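Local coordinates for protein beta-fructofuranosidase (Bifidobacterium adolescentis, PDB 6NOB) that probably hydrolyses terminal beta-fructofuranoside linkages, as in sucrose, acting as a glycoside hydrolase of family 32, at residues A[141-146]-A[215-220]; A[323-328]-A[565-570]; A[331-336]-A[368-373]. All coordinates share one frame; numbering follows the deposited sequence.

Interaction 1 comes first along the chain and lies apart from the others, its centre about 37 Å from that of interaction 2 and about 34 Å from that of interaction 3. It packs strand 141-149 on strand 216-227, which lie in neighbouring sheets of the propeller that family 32 enzymes use as their catalytic domain. Interactions 2 and 3 have centres about 20 Å apart and both start in the loop between strands 319-320 and 337-347. Interaction 3 is nested within the sequence closed by interaction 2. The first part of that loop reaches the C-terminal sandwich, while the second meets the turn after strand 357-365. The contacts thus join sheet to sheet, domain to domain and loop to loop.

Interaction 1: residues A[141-146]-A[215-220]; sequences RYHLFF and NAIRLY
His-143 lies opposite Ile-217 and Phe-145 opposite Leu-219 on two strands that run roughly the same way, with CA atoms 9.7 Å apart in the first pair and 10.3 Å in the second. The strands lie in different sheets, and no hydrogen bond crosses between the segments; they meet through side chains alone. All four of these residues are buried and start out toward the other segment. Ile-217 carries CG1 beside its backbone N (chi1 -53°), and chi2 then extends the branch, so that CD1 comes down over the middle of the His-143 imidazole. This methyl sits 4.1 Å from the ring centroid and only 7° off the ring normal, a well-centred CH-pi contact. The imidazole has a polar attachment as well: ND1 is hydrogen-bonded to NE2 of His-162, on the adjacent strand 159-165. Two residues on, the fit is less central. Leu-219 places CD2 above a face of the Phe-145 ring but shifted toward the rim, where it touches CE1 at 4.1 Å, and the two side chains cross at about a right angle. Phe-145 also stacks on His-162 and meets the rings of Trp-160 and Phe-177, making the phenyl group part of an aromatic cluster, with Leu-219 reaching Trp-160 too. Here aliphatic groups rest on aromatic faces; face-to-face packing of successive sheets is how adjacent blades meet in the five-bladed beta-propeller of glycoside hydrolase family 32.

Interaction 2: residues A[323-328]-A[565-570]; sequences SPQGKP and GTAVED
Gln-325 and Ala-567 supply the one direct hydrogen bond between the segments, from the side-chain NE2 of Gln-325 to the backbone O of Ala-567 at 3.1 Å. The N-H points fairly well at its acceptor (155°), although the donor stands above the carbonyl plane, 52° out of it. The Gln-325 side chain is bent at chi2 (-76°), which turns the amide toward the 565-570 segment. The other end of the same amide is in a water-mediated contact. One water lies 2.9 Å from OE1 of Gln-325 and 3.3 Å from OD2 of Asp-570 and can donate to each, but more acceptors surround it than it has protons, so which of them it serves at a given moment is not settled. With NE2 at a carbonyl and OE1 at a water, the amide's orientation is well accounted for. The contact spans two domains: segment 323-328 belongs to a propeller loop, and segment 565-570 to the loop following strand 558-564 of the C-terminal beta-sandwich, the module that accompanies the catalytic propeller in family 32. Replacing Gln-325 with a leucine would probably leave the Ala-567 carbonyl without this donor and break the water-mediated route to Asp-570. Van der Waals contact is slight: CB of Ala-567 lies 4.0 Å from NE2 of Gln-325, and CG1 of Val-568 approaches the same nitrogen more loosely. Hydrogen bonds within the segments shape both loops. Ser-323 to Gly-326 and Thr-566 to Glu-569 are type I turns, and Thr-566 OG1 accepts from Val-568 N at 3.1 Å, forming an ST turn.

Interaction 3: residues A[331-336]-A[368-373]; sequences DQPNNA and HQIART
Pro-333 and Ile-370 bring two irregular segments together, their CA atoms 5.5 Å apart, with the 368-373 side folded as a type I turn from His-368 to Ala-371. The proline ring meets the isoleucine obliquely. Its CG rests 4.0 Å from CG2 of Ile-370, while CB lies 3.4 Å from the backbone O of Ile-370. CG1 of Ile-370 occupies the crowded position between the backbone N and the carbonyl carbon (chi1 59°), which leaves CG2 on the flank that receives the ring. No direct hydrogen bond links the segments; waters do the polar work. One water accepts from Asn-334 N at 2.9 Å and donates to Ile-370 O. A second lies 2.8 Å from both Asn-334 O and Gln-369 O and can donate to either, though acceptors around it outnumber its protons. Asn-334 also folds its own chain: OD1 accepts from Ala-336 N at 3.0 Å, an Asx turn. The contact lies at the surface, where segment 331-336 leads into strand 337-347 and segment 368-373 runs from strand 357-365 toward strand 374-375. Gln-369 touches Val-338 on strand 337-347, and Ile-370 packs on Tyr-395 of strand 385-396, placing the turn between two neighbouring sheets of the propeller.

Interaction 1: residues A[141-146]-A[215-220]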
loop_
_atom_site.group_PDB
_atom_site.type_symbol
_atom_site.label_atom_id
_atom_site.label_comp_id
_atom_site.label_asym_id
_atom_site.label_seq_id
_atom_site.Cartn_x
_atom_site.Cartn_y
_atom_site.Cartn_z
ATOM N N ARG A 141 -16.421 2.675 10.929
ATOM C CA ARG A 141 -15.541 3.331 9.976
ATOM C C ARG A 141 -14.465 2.372 9.487
ATOM O O ARG A 141 -14.028 1.476 10.215
ATOM C CB ARG A 141 -14.877 4.565 10.594
ATOM C CG ARG A 141 -15.846 5.618 11.100
ATOM C CD ARG A 141 -15.100 6.716 11.838
ATOM N NE ARG A 141 -15.903 7.317 12.898
ATOM C CZ ARG A 141 -16.525 8.486 12.787
ATOM N NH1 ARG A 141 -17.236 8.959 13.802
ATOM N NH2 ARG A 141 -16.434 9.184 11.661
ATOM N N TYR A 142 -14.046 2.568 8.238
ATOM C CA TYR A 142 -12.891 1.871 7.688
ATOM C C TYR A 142 -11.637 2.677 7.995
ATOM O O TYR A 142 -11.599 3.889 7.758
ATOM C CB TYR A 142 -13.033 1.675 6.179
ATOM C CG TYR A 142 -14.274 0.918 5.765
ATOM C CD1 TYR A 142 -14.316 -0.468 5.821
ATOM C CD2 TYR A 142 -15.402 1.591 5.312
ATOM C CE1 TYR A 142 -15.446 -1.164 5.440
ATOM C CE2 TYR A 142 -16.538 0.902 4.928
ATOM C CZ TYR A 142 -16.553 -0.476 4.996
ATOM O OH TYR A 142 -17.678 -1.168 4.618
ATOM N N HIS A 143 -10.618 2.007 8.520
ATOM C CA HIS A 143 -9.389 2.658 8.946
ATOM C C HIS A 143 -8.245 2.251 8.031
ATOM O O HIS A 143 -8.013 1.057 7.810
ATOM C CB HIS A 143 -9.056 2.310 10.397
ATOM C CG HIS A 143 -9.836 3.104 11.397
ATOM N ND1 HIS A 143 -9.306 4.184 12.068
ATOM C CD2 HIS A 143 -11.115 2.985 11.828
ATOM C CE1 HIS A 143 -10.220 4.690 12.876
ATOM N NE2 HIS A 143 -11.327 3.981 12.750
ATOM N N LEU A 144 -7.536 3.245 7.511
ATOM C CA LEU A 144 -6.389 3.036 6.637
ATOM C C LEU A 144 -5.172 3.692 7.276
ATOM O O LEU A 144 -5.099 4.923 7.368
ATOM C CB LEU A 144 -6.652 3.607 5.246
ATOM C CG LEU A 144 -5.465 3.714 4.291
ATOM C CD1 LEU A 144 -4.867 2.344 4.015
ATOM C CD2 LEU A 144 -5.904 4.380 3.000
ATOM N N PHE A 145 -4.233 2.875 7.737
ATOM C CA PHE A 145 -2.915 3.352 8.122
ATOM C C PHE A 145 -1.950 3.109 6.969
ATOM O O PHE A 145 -2.227 2.323 6.058
ATOM C CB PHE A 145 -2.415 2.654 9.392
ATOM C CG PHE A 145 -3.336 2.800 10.577
ATOM C CD1 PHE A 145 -4.409 1.939 10.753
ATOM C CD2 PHE A 145 -3.118 3.791 11.523
ATOM C CE1 PHE A 145 -5.250 2.071 11.845
ATOM C CE2 PHE A 145 -3.957 3.928 12.617
ATOM C CZ PHE A 145 -5.022 3.068 12.779
ATOM N N PHE A 146 -0.811 3.798 7.002
ATOM C CA PHE A 146 0.132 3.625 5.907
ATOM C C PHE A 146 1.533 4.043 6.321
ATOM O O PHE A 146 1.720 4.972 7.111
ATOM C CB PHE A 146 -0.300 4.404 4.657
ATOM C CG PHE A 146 -0.615 5.852 4.904
ATOM C CD1 PHE A 146 -1.905 6.253 5.224
ATOM C CD2 PHE A 146 0.375 6.819 4.790
ATOM C CE1 PHE A 146 -2.200 7.589 5.441
ATOM C CE2 PHE A 146 0.088 8.158 4.999
ATOM C CZ PHE A 146 -1.200 8.544 5.327
ATOM N N ASN A 215 -13.989 -2.160 21.196
ATOM C CA ASN A 215 -13.625 -1.046 22.056
ATOM C C ASN A 215 -12.285 -0.425 21.703
ATOM O O ASN A 215 -12.012 0.699 22.139
ATOM C CB ASN A 215 -13.591 -1.496 23.523
ATOM C CG ASN A 215 -14.973 -1.767 24.075
ATOM O OD1 ASN A 215 -15.334 -2.913 24.348
ATOM N ND2 ASN A 215 -15.762 -0.709 24.236
ATOM N N ALA A 216 -11.452 -1.121 20.932
ATOM C CA ALA A 216 -10.145 -0.615 20.545
ATOM C C ALA A 216 -9.647 -1.403 19.342
ATOM O O ALA A 216 -10.118 -2.510 19.063
ATOM C CB ALA A 216 -9.139 -0.708 21.697
ATOM N N ILE A 217 -8.695 -0.808 18.630
ATOM C CA ILE A 217 -7.946 -1.489 17.579
ATOM C C ILE A 217 -6.615 -1.923 18.170
ATOM O O ILE A 217 -5.857 -1.088 18.682
ATOM C CB ILE A 217 -7.715 -0.584 16.358
ATOM C CG1 ILE A 217 -9.020 0.015 15.841
ATOM C CG2 ILE A 217 -7.009 -1.356 15.251
ATOM C CD1 ILE A 217 -8.795 1.107 14.807
ATOM N N ARG A 218 -6.318 -3.215 18.103
ATOM C CA ARG A 218 -4.992 -3.708 18.440
ATOM C C ARG A 218 -4.182 -3.864 17.160
ATOM O O ARG A 218 -4.615 -4.540 16.221
ATOM C CB ARG A 218 -5.044 -5.037 19.195
ATOM C CG ARG A 218 -3.656 -5.545 19.571
ATOM C CD ARG A 218 -3.681 -6.579 20.687
ATOM N NE ARG A 218 -4.104 -6.023 21.971
ATOM C CZ ARG A 218 -3.347 -5.247 22.742
ATOM N NH1 ARG A 218 -2.122 -4.909 22.355
ATOM N NH2 ARG A 218 -3.819 -4.800 23.898
ATOM N N LEU A 219 -3.015 -3.236 17.127
ATOM C CA LEU A 219 -2.125 -3.298 15.981
ATOM C C LEU A 219 -0.922 -4.160 16.314
ATOM O O LEU A 219 -0.423 -4.135 17.442
ATOM C CB LEU A 219 -1.679 -1.898 15.564
ATOM C CG LEU A 219 -2.934 -1.087 15.249
ATOM C CD1 LEU A 219 -2.990 0.185 16.077
ATOM C CD2 LEU A 219 -3.033 -0.801 13.763
ATOM N N TYR A 220 -0.486 -4.945 15.332
ATOM C CA TYR A 220 0.758 -5.700 15.398
ATOM C C TYR A 220 1.629 -5.231 14.244
ATOM O O TYR A 220 1.216 -5.323 13.084
ATOM C CB TYR A 220 0.504 -7.207 15.302
ATOM C CG TYR A 220 -0.277 -7.786 16.461
ATOM C CD1 TYR A 220 0.380 -8.298 17.574
ATOM C CD2 TYR A 220 -1.668 -7.835 16.438
ATOM C CE1 TYR A 220 -0.322 -8.834 18.635
ATOM C CE2 TYR A 220 -2.381 -8.369 17.499
ATOM C CZ TYR A 220 -1.700 -8.868 18.594
ATOM O OH TYR A 220 -2.394 -9.406 19.655
#

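Interaction 2: residues A[323-328]-A[565-570]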
loop_
_atom_site.group_PDB
_atom_site.type_symbol
_atom_site.label_atom_id
_atom_site.label_comp_id
_atom_site.label_asym_id
_atom_site.label_seq_id
_atom_site.Cartn_x
_atom_site.Cartn_y
_atom_site.Cartn_z
ATOM N N SER A 323 17.481 -4.837 -8.423
ATOM C CA SER A 323 16.971 -3.602 -8.993
ATOM C C SER A 323 15.858 -3.887 -9.992
ATOM O O SER A 323 15.896 -4.901 -10.696
ATOM C CB SER A 323 18.087 -2.810 -9.691
ATOM O OG SER A 323 18.333 -3.321 -10.986
ATOM N N PRO A 324 14.863 -2.997 -10.077
ATOM C CA PRO A 324 13.739 -3.225 -11.005
ATOM C C PRO A 324 14.158 -3.375 -12.452
ATOM O O PRO A 324 13.431 -4.008 -13.228
ATOM C CB PRO A 324 12.866 -1.976 -10.812
ATOM C CG PRO A 324 13.244 -1.443 -9.469
ATOM C CD PRO A 324 14.698 -1.760 -9.297
ATOM N N GLN A 325 15.297 -2.814 -12.845
ATOM C CA GLN A 325 15.775 -2.893 -14.216
ATOM C C GLN A 325 16.895 -3.907 -14.392
ATOM O O GLN A 325 17.411 -4.053 -15.505
ATOM C CB GLN A 325 16.245 -1.513 -14.680
ATOM C CG GLN A 325 15.133 -0.486 -14.756
ATOM C CD GLN A 325 14.255 -0.693 -15.970
ATOM O OE1 GLN A 325 14.681 -1.283 -16.963
ATOM N NE2 GLN A 325 13.021 -0.209 -15.899
ATOM N N GLY A 326 17.271 -4.610 -13.327
ATOM C CA GLY A 326 18.419 -5.498 -13.405
ATOM C C GLY A 326 18.191 -6.629 -14.388
ATOM O O GLY A 326 17.123 -7.247 -14.425
ATOM N N LYS A 327 19.208 -6.898 -15.196
ATOM C CA LYS A 327 19.163 -7.948 -16.199
ATOM C C LYS A 327 19.626 -9.275 -15.607
ATOM O O LYS A 327 20.308 -9.304 -14.577
ATOM C CB LYS A 327 20.019 -7.551 -17.401
ATOM C CG LYS A 327 19.592 -6.224 -18.021
ATOM C CD LYS A 327 20.541 -5.764 -19.121
ATOM C CE LYS A 327 21.182 -4.421 -18.784
ATOM N NZ LYS A 327 20.178 -3.317 -18.760
ATOM N N PRO A 328 19.252 -10.399 -16.223
ATOM C CA PRO A 328 19.544 -11.701 -15.612
ATOM C C PRO A 328 21.020 -12.060 -15.666
ATOM O O PRO A 328 21.749 -11.683 -16.587
ATOM C CB PRO A 328 18.708 -12.683 -16.444
ATOM C CG PRO A 328 18.474 -11.990 -17.735
ATOM C CD PRO A 328 18.412 -10.529 -17.428
ATOM N N GLY A 565 7.052 3.535 -24.854
ATOM C CA GLY A 565 7.765 4.744 -24.503
ATOM C C GLY A 565 8.159 4.859 -23.049
ATOM O O GLY A 565 8.937 5.760 -22.705
ATOM N N THR A 566 7.660 3.981 -22.184
ATOM C CA THR A 566 7.960 4.021 -20.763
ATOM C C THR A 566 9.206 3.198 -20.449
ATOM O O THR A 566 9.746 2.483 -21.296
ATOM C CB THR A 566 6.778 3.497 -19.953
ATOM O OG1 THR A 566 6.805 2.065 -19.954
ATOM C CG2 THR A 566 5.471 3.967 -20.564
ATOM N N ALA A 567 9.654 3.300 -19.197
ATOM C CA ALA A 567 10.802 2.530 -18.736
ATOM C C ALA A 567 10.512 1.037 -18.642
ATOM O O ALA A 567 11.454 0.249 -18.508
ATOM C CB ALA A 567 11.272 3.051 -17.377
ATOM N N VAL A 568 9.245 0.630 -18.709
ATOM C CA VAL A 568 8.880 -0.780 -18.637
ATOM C C VAL A 568 8.256 -1.207 -19.959
ATOM O O VAL A 568 7.441 -2.135 -20.004
ATOM C CB VAL A 568 7.930 -1.050 -17.456
ATOM C CG1 VAL A 568 8.639 -0.774 -16.135
ATOM C CG2 VAL A 568 6.668 -0.202 -17.575
ATOM N N GLU A 569 8.642 -0.531 -21.043
ATOM C CA GLU A 569 8.140 -0.890 -22.366
ATOM C C GLU A 569 8.553 -2.305 -22.765
ATOM O O GLU A 569 7.859 -2.955 -23.556
ATOM C CB GLU A 569 8.639 0.124 -23.397
ATOM C CG GLU A 569 8.119 -0.094 -24.806
ATOM C CD GLU A 569 8.724 0.869 -25.811
ATOM O OE1 GLU A 569 8.103 1.082 -26.874
ATOM O OE2 GLU A 569 9.819 1.411 -25.539
ATOM N N ASP A 570 9.663 -2.801 -22.221
ATOM C CA ASP A 570 10.214 -4.101 -22.580
ATOM C C ASP A 570 9.627 -5.246 -21.760
ATOM O O ASP A 570 10.103 -6.381 -21.876
ATOM C CB ASP A 570 11.740 -4.086 -22.424
ATOM C CG ASP A 570 12.186 -3.596 -21.051
ATOM O OD1 ASP A 570 11.408 -2.881 -20.384
ATOM O OD2 ASP A 570 13.316 -3.933 -20.637
HETATM O O HOH W 1 14.935 -4.042 -17.780
#

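Interaction 3: residues A[331-336]-A[368-373]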
loop_
_atom_site.group_PDB
_atom_site.type_symbol
_atom_site.label_atom_id
_atom_site.label_comp_id
_atom_site.label_asym_id
_atom_site.label_seq_id
_atom_site.Cartn_x
_atom_site.Cartn_y
_atom_site.Cartn_z
ATOM N N ASP A 331 23.954 -10.766 -10.776
ATOM C CA ASP A 331 24.229 -11.037 -9.375
ATOM C C ASP A 331 23.600 -12.360 -8.958
ATOM O O ASP A 331 22.654 -12.848 -9.582
ATOM C CB ASP A 331 23.719 -9.892 -8.491
ATOM C CG ASP A 331 24.444 -8.591 -8.764
ATOM O OD1 ASP A 331 25.661 -8.643 -9.047
ATOM O OD2 ASP A 331 23.801 -7.522 -8.714
ATOM N N GLN A 332 24.141 -12.936 -7.882
ATOM C CA GLN A 332 23.772 -14.287 -7.487
ATOM C C GLN A 332 22.826 -14.261 -6.304
ATOM O O GLN A 332 23.051 -13.499 -5.352
ATOM C CB GLN A 332 25.014 -15.099 -7.135
ATOM C CG GLN A 332 25.896 -15.406 -8.333
ATOM C CD GLN A 332 25.147 -16.169 -9.408
ATOM O OE1 GLN A 332 24.382 -17.088 -9.111
ATOM N NE2 GLN A 332 25.354 -15.789 -10.663
ATOM N N PRO A 333 21.770 -15.072 -6.319
ATOM C CA PRO A 333 20.849 -15.106 -5.175
ATOM C C PRO A 333 21.448 -15.838 -3.985
ATOM O O PRO A 333 22.567 -16.355 -4.062
ATOM C CB PRO A 333 19.627 -15.849 -5.730
ATOM C CG PRO A 333 20.185 -16.712 -6.822
ATOM C CD PRO A 333 21.325 -15.940 -7.426
ATOM N N ASN A 334 20.716 -15.874 -2.876
ATOM C CA ASN A 334 21.104 -16.668 -1.714
ATOM C C ASN A 334 20.685 -18.108 -1.976
ATOM O O ASN A 334 19.506 -18.457 -1.876
ATOM C CB ASN A 334 20.461 -16.112 -0.448
ATOM C CG ASN A 334 21.054 -16.703 0.816
ATOM O OD1 ASN A 334 21.571 -17.820 0.814
ATOM N ND2 ASN A 334 20.989 -15.947 1.907
ATOM N N ASN A 335 21.656 -18.954 -2.316
ATOM C CA ASN A 335 21.385 -20.347 -2.648
ATOM C C ASN A 335 21.113 -21.210 -1.424
ATOM O O ASN A 335 20.864 -22.411 -1.578
ATOM C CB ASN A 335 22.555 -20.935 -3.446
ATOM C CG ASN A 335 23.905 -20.656 -2.804
ATOM O OD1 ASN A 335 24.098 -19.627 -2.154
ATOM N ND2 ASN A 335 24.846 -21.574 -2.986
ATOM N N ALA A 336 21.145 -20.635 -0.222
ATOM C CA ALA A 336 20.932 -21.388 1.005
ATOM C C ALA A 336 19.566 -21.150 1.631
ATOM O O ALA A 336 19.193 -21.882 2.552
ATOM C CB ALA A 336 22.017 -21.045 2.033
ATOM N N HIS A 368 9.997 -20.186 -6.366
ATOM C CA HIS A 368 10.677 -18.901 -6.455
ATOM C C HIS A 368 11.728 -18.770 -5.360
ATOM O O HIS A 368 11.872 -17.721 -4.728
ATOM C CB HIS A 368 9.673 -17.754 -6.391
ATOM C CG HIS A 368 8.646 -17.798 -7.478
ATOM N ND1 HIS A 368 7.339 -18.179 -7.254
ATOM C CD2 HIS A 368 8.737 -17.525 -8.801
ATOM C CE1 HIS A 368 6.670 -18.132 -8.392
ATOM N NE2 HIS A 368 7.494 -17.738 -9.346
ATOM N N GLN A 369 12.489 -19.843 -5.132
ATOM C CA GLN A 369 13.459 -19.852 -4.046
ATOM C C GLN A 369 14.630 -18.908 -4.283
ATOM O O GLN A 369 15.352 -18.599 -3.328
ATOM C CB GLN A 369 13.972 -21.273 -3.818
ATOM C CG GLN A 369 14.971 -21.754 -4.837
ATOM C CD GLN A 369 15.738 -22.962 -4.347
ATOM O OE1 GLN A 369 15.509 -24.085 -4.801
ATOM N NE2 GLN A 369 16.650 -22.739 -3.408
ATOM N N ILE A 370 14.839 -18.439 -5.514
ATOM C CA ILE A 370 15.899 -17.464 -5.740
ATOM C C ILE A 370 15.507 -16.074 -5.257
ATOM O O ILE A 370 16.381 -15.210 -5.112
ATOM C CB ILE A 370 16.310 -17.414 -7.222
ATOM C CG1 ILE A 370 15.118 -17.041 -8.105
ATOM C CG2 ILE A 370 16.900 -18.745 -7.657
ATOM C CD1 ILE A 370 15.486 -16.869 -9.564
ATOM N N ALA A 371 14.223 -15.827 -5.004
ATOM C CA ALA A 371 13.828 -14.562 -4.402
ATOM C C ALA A 371 14.433 -14.442 -3.008
ATOM O O ALA A 371 14.604 -15.436 -2.296
ATOM C CB ALA A 371 12.303 -14.447 -4.332
ATOM N N ARG A 372 14.768 -13.208 -2.623
ATOM C CA ARG A 372 15.471 -12.994 -1.359
ATOM C C ARG A 372 14.614 -13.407 -0.170
ATOM O O ARG A 372 15.053 -14.185 0.686
ATOM C CB ARG A 372 15.890 -11.533 -1.217
ATOM C CG ARG A 372 16.516 -11.239 0.140
ATOM C CD ARG A 372 16.572 -9.757 0.444
ATOM N NE ARG A 372 17.153 -9.507 1.759
ATOM C CZ ARG A 372 18.442 -9.265 1.968
ATOM N NH1 ARG A 372 19.283 -9.236 0.943
ATOM N NH2 ARG A 372 18.890 -9.050 3.197
ATOM N N THR A 373 13.390 -12.892 -0.098
ATOM C CA THR A 373 12.543 -13.078 1.072
ATOM C C THR A 373 11.143 -12.587 0.731
ATOM O O THR A 373 10.913 -11.984 -0.321
ATOM C CB THR A 373 13.106 -12.334 2.290
ATOM O OG1 THR A 373 12.408 -12.737 3.475
ATOM C CG2 THR A 373 12.970 -10.828 2.111
HETATM O O HOH W 2 17.043 -17.138 -1.565
HETATM O O HOH W 3 18.001 -14.927 -2.775
#